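Local structure of 3-dehydroquinate dehydratase (Enterococcus faecalis, 4PH6) at residues S96-Y104 / L116-A127. The protein catalyses the cis-dehydration of 3-dehydroquinate to 3-dehydroshikimate, the third step of the chorismate pathway, through an imine formed with an active-site lysine. Residues are numbered along the deposited sequence; the frame is centred on the assembly and turned at random.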
loop_
_atom_site.group_PDB
_atom_site.type_symbol
_atom_site.label_atom_id
_atom_site.label_comp_id
_atom_site.label_asym_id
_atom_site.label_seq_id
_atom_site.Cartn_x
_atom_site.Cartn_y
_atom_site.Cartn_z
ATOM N N SER A 96 33.873 8.292 15.173
ATOM C CA SER A 96 34.509 9.397 14.472
ATOM C C SER A 96 34.389 9.212 12.964
ATOM O O SER A 96 34.358 8.080 12.478
ATOM C CB SER A 96 35.980 9.498 14.862
ATOM O OG SER A 96 36.706 8.370 14.394
ATOM N N GLU A 97 34.321 10.319 12.230
ATOM C CA GLU A 97 34.418 10.275 10.774
ATOM C C GLU A 97 35.662 9.489 10.318
ATOM O O GLU A 97 35.580 8.675 9.399
ATOM C CB GLU A 97 34.441 11.693 10.191
ATOM C CG GLU A 97 34.908 11.769 8.738
ATOM C CD GLU A 97 35.037 13.196 8.226
ATOM O OE1 GLU A 97 36.112 13.545 7.686
ATOM O OE2 GLU A 97 34.060 13.965 8.355
ATOM N N GLU A 98 36.800 9.727 10.971
ATOM C CA GLU A 98 38.059 9.066 10.608
ATOM C C GLU A 98 37.952 7.546 10.727
ATOM O O GLU A 98 38.394 6.821 9.838
ATOM C CB GLU A 98 39.212 9.582 11.481
ATOM C CG GLU A 98 40.564 8.895 11.267
ATOM C CD GLU A 98 41.564 9.245 12.366
ATOM O OE1 GLU A 98 41.109 9.721 13.430
ATOM O OE2 GLU A 98 42.789 9.054 12.175
ATOM N N ASN A 99 37.357 7.074 11.821
ATOM C CA ASN A 99 37.113 5.645 12.007
ATOM C C ASN A 99 36.079 5.113 11.014
ATOM O O ASN A 99 36.162 3.972 10.564
ATOM C CB ASN A 99 36.662 5.351 13.438
ATOM C CG ASN A 99 37.831 5.274 14.411
ATOM O OD1 ASN A 99 38.944 4.934 14.024
ATOM N ND2 ASN A 99 37.578 5.586 15.677
ATOM N N TYR A 100 35.108 5.948 10.670
ATOM C CA TYR A 100 34.115 5.572 9.693
ATOM C C TYR A 100 34.800 5.249 8.365
ATOM O O TYR A 100 34.639 4.151 7.822
ATOM C CB TYR A 100 33.078 6.682 9.527
ATOM C CG TYR A 100 32.031 6.406 8.474
ATOM C CD1 TYR A 100 30.946 5.583 8.744
ATOM C CD2 TYR A 100 32.112 6.989 7.213
ATOM C CE1 TYR A 100 29.974 5.331 7.775
ATOM C CE2 TYR A 100 31.146 6.747 6.245
ATOM C CZ TYR A 100 30.078 5.920 6.534
ATOM O OH TYR A 100 29.116 5.678 5.573
ATOM N N PHE A 101 35.598 6.181 7.858
ATOM C CA PHE A 101 36.245 5.967 6.566
ATOM C C PHE A 101 37.399 4.960 6.622
ATOM O O PHE A 101 37.637 4.243 5.647
ATOM C CB PHE A 101 36.725 7.301 5.994
ATOM C CG PHE A 101 35.608 8.145 5.473
ATOM C CD1 PHE A 101 35.007 7.841 4.270
ATOM C CD2 PHE A 101 35.136 9.226 6.198
ATOM C CE1 PHE A 101 33.979 8.609 3.785
ATOM C CE2 PHE A 101 34.114 9.993 5.719
ATOM C CZ PHE A 101 33.531 9.689 4.509
ATOM N N ALA A 102 38.100 4.891 7.747
ATOM C CA ALA A 102 39.205 3.935 7.890
ATOM C C ALA A 102 38.709 2.477 7.853
ATOM O O ALA A 102 39.335 1.606 7.227
ATOM C CB ALA A 102 39.970 4.206 9.177
ATOM N N LEU A 103 37.579 2.227 8.514
ATOM C CA LEU A 103 36.951 0.900 8.532
ATOM C C LEU A 103 36.556 0.444 7.134
ATOM O O LEU A 103 36.847 -0.682 6.727
ATOM C CB LEU A 103 35.715 0.898 9.426
ATOM C CG LEU A 103 34.911 -0.411 9.509
ATOM C CD1 LEU A 103 35.794 -1.651 9.633
ATOM C CD2 LEU A 103 33.927 -0.355 10.669
ATOM N N TYR A 104 35.867 1.324 6.415
ATOM C CA TYR A 104 35.420 1.024 5.064
ATOM C C TYR A 104 36.599 0.780 4.109
ATOM O O TYR A 104 36.567 -0.166 3.317
ATOM C CB TYR A 104 34.540 2.162 4.538
ATOM C CG TYR A 104 33.077 2.085 4.947
ATOM C CD1 TYR A 104 32.569 0.978 5.623
ATOM C CD2 TYR A 104 32.197 3.110 4.621
ATOM C CE1 TYR A 104 31.225 0.908 5.971
ATOM C CE2 TYR A 104 30.866 3.052 4.963
ATOM C CZ TYR A 104 30.379 1.950 5.632
ATOM O OH TYR A 104 29.039 1.908 5.967
ATOM N N LEU A 116 28.482 -1.725 -0.889
ATOM C CA LEU A 116 28.924 -0.900 0.227
ATOM C C LEU A 116 27.962 0.262 0.408
ATOM O O LEU A 116 27.669 0.999 -0.542
ATOM C CB LEU A 116 30.363 -0.389 0.002
ATOM C CG LEU A 116 31.031 0.484 1.076
ATOM C CD1 LEU A 116 30.928 -0.143 2.468
ATOM C CD2 LEU A 116 32.499 0.791 0.714
ATOM N N ASP A 117 27.466 0.397 1.633
ATOM C CA ASP A 117 26.601 1.487 2.028
ATOM C C ASP A 117 27.426 2.714 2.462
ATOM O O ASP A 117 28.256 2.632 3.368
ATOM C CB ASP A 117 25.673 1.031 3.170
ATOM C CG ASP A 117 24.751 2.141 3.667
ATOM O OD1 ASP A 117 25.264 3.094 4.286
ATOM O OD2 ASP A 117 23.515 2.039 3.489
ATOM N N ILE A 118 27.178 3.852 1.820
ATOM C CA ILE A 118 27.845 5.100 2.165
ATOM C C ILE A 118 26.813 6.226 2.272
ATOM O O ILE A 118 26.051 6.476 1.348
ATOM C CB ILE A 118 28.911 5.488 1.132
ATOM C CG1 ILE A 118 29.967 4.384 1.019
ATOM C CG2 ILE A 118 29.561 6.846 1.492
ATOM C CD1 ILE A 118 31.002 4.634 -0.050
ATOM N N GLU A 119 26.782 6.893 3.413
ATOM C CA GLU A 119 25.819 7.962 3.611
ATOM C C GLU A 119 26.156 9.188 2.761
ATOM O O GLU A 119 27.285 9.677 2.771
ATOM C CB GLU A 119 25.733 8.310 5.089
ATOM C CG GLU A 119 25.208 7.137 5.891
ATOM C CD GLU A 119 25.166 7.376 7.380
ATOM O OE1 GLU A 119 25.582 8.460 7.846
ATOM O OE2 GLU A 119 24.721 6.453 8.092
ATOM N N LEU A 120 25.158 9.640 2.005
ATOM C CA LEU A 120 25.265 10.829 1.169
ATOM C C LEU A 120 25.962 11.983 1.883
ATOM O O LEU A 120 26.794 12.666 1.290
ATOM C CB LEU A 120 23.868 11.274 0.703
ATOM C CG LEU A 120 23.703 12.648 0.032
ATOM C CD1 LEU A 120 24.412 12.711 -1.328
ATOM C CD2 LEU A 120 22.228 13.038 -0.111
ATOM N N PHE A 121 25.618 12.207 3.144
ATOM C CA PHE A 121 26.046 13.381 3.898
ATOM C C PHE A 121 27.414 13.291 4.590
ATOM O O PHE A 121 27.847 14.218 5.139
ATOM C CB PHE A 121 24.985 13.874 4.900
ATOM C CG PHE A 121 23.771 14.457 4.254
ATOM C CD1 PHE A 121 22.542 14.070 4.627
ATOM C CD2 PHE A 121 23.875 15.346 3.254
ATOM C CE1 PHE A 121 21.425 14.567 4.030
ATOM C CE2 PHE A 121 22.755 15.842 2.638
ATOM C CZ PHE A 121 21.525 15.457 3.028
ATOM N N ALA A 122 28.058 12.151 4.534
ATOM C CA ALA A 122 29.380 11.993 5.066
ATOM C C ALA A 122 30.302 12.783 4.208
ATOM O O ALA A 122 29.983 13.097 3.137
ATOM C CB ALA A 122 29.801 10.544 5.086
ATOM N N ASN A 123 31.475 13.070 4.738
ATOM C CA ASN A 123 32.491 13.855 4.034
ATOM C C ASN A 123 32.716 13.327 2.654
ATOM O O ASN A 123 33.238 12.311 2.414
ATOM C CB ASN A 123 33.836 13.720 4.752
ATOM C CG ASN A 123 34.940 14.620 4.167
ATOM O OD1 ASN A 123 35.427 14.486 3.081
ATOM N ND2 ASN A 123 35.306 15.546 4.956
ATOM N N PRO A 124 32.264 14.116 1.718
ATOM C CA PRO A 124 32.235 13.764 0.307
ATOM C C PRO A 124 33.599 13.562 -0.319
ATOM O O PRO A 124 33.720 12.711 -1.146
ATOM C CB PRO A 124 31.515 14.934 -0.331
ATOM C CG PRO A 124 30.878 15.636 0.790
ATOM C CD PRO A 124 31.738 15.450 1.968
ATOM N N LEU A 125 34.582 14.370 0.027
ATOM C CA LEU A 125 35.899 14.213 -0.523
ATOM C C LEU A 125 36.451 12.891 -0.077
ATOM O O LEU A 125 36.942 12.164 -0.859
ATOM C CB LEU A 125 36.784 15.362 -0.079
ATOM C CG LEU A 125 38.294 15.334 -0.331
ATOM C CD1 LEU A 125 39.027 14.128 0.206
ATOM C CD2 LEU A 125 38.574 15.465 -1.802
ATOM N N ALA A 126 36.304 12.567 1.184
ATOM C CA ALA A 126 36.690 11.258 1.678
ATOM C C ALA A 126 35.831 10.172 1.061
ATOM O O ALA A 126 36.317 9.179 0.730
ATOM C CB ALA A 126 36.616 11.166 3.182
ATOM N N ALA A 127 34.551 10.424 0.946
ATOM C CA ALA A 127 33.630 9.411 0.452
ATOM C C ALA A 127 33.871 9.145 -1.027
ATOM O O ALA A 127 33.842 7.997 -1.457
ATOM C CB ALA A 127 32.166 9.825 0.706
HETATM O O HOH W 1 31.846 12.406 7.394
HETATM O O HOH W 2 26.961 4.328 5.822
#
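The methyl of A126 sits squarely over one face of the F101 ring, CB 3.5 Å from the ring centroid in a CH-pi contact, while CD2 of Y100 covers the opposite face. With CG anti to its carbonyl carbon (chi1 -74°), F101 directs its ring to the first turn of helix 124-136, where CE1 comes within 3.4 Å of A127 N. N123 caps this helix through OD1, and its amide plane stands nearly perpendicular (85°) to the F101 ring. Beside them water 1 links OE2 of E97 to the backbone N of N123. About one turn on, Y104 offers one ring face to L116, whose CD1 lies 3.6 Å from the centroid, a second CH-pi contact. Y100, with CG anti to the backbone N (chi1 177°), carries its OH to the end of strand 115-119 and receives a weak bond from E119 N at 3.4 Å. Y104 OH is hydrogen-bonded to F84 N, and water 2 connects both tyrosine hydroxyls to D117 OD1. Apolar packing thus joins helix 97-110 of the (beta/alpha)8 barrel to the next strand, 115-119, and the next helix, 124-136; a polar network leads inward to D117, which is salt-bridged to R85, a predicted substrate-binding residue, and could help to position it.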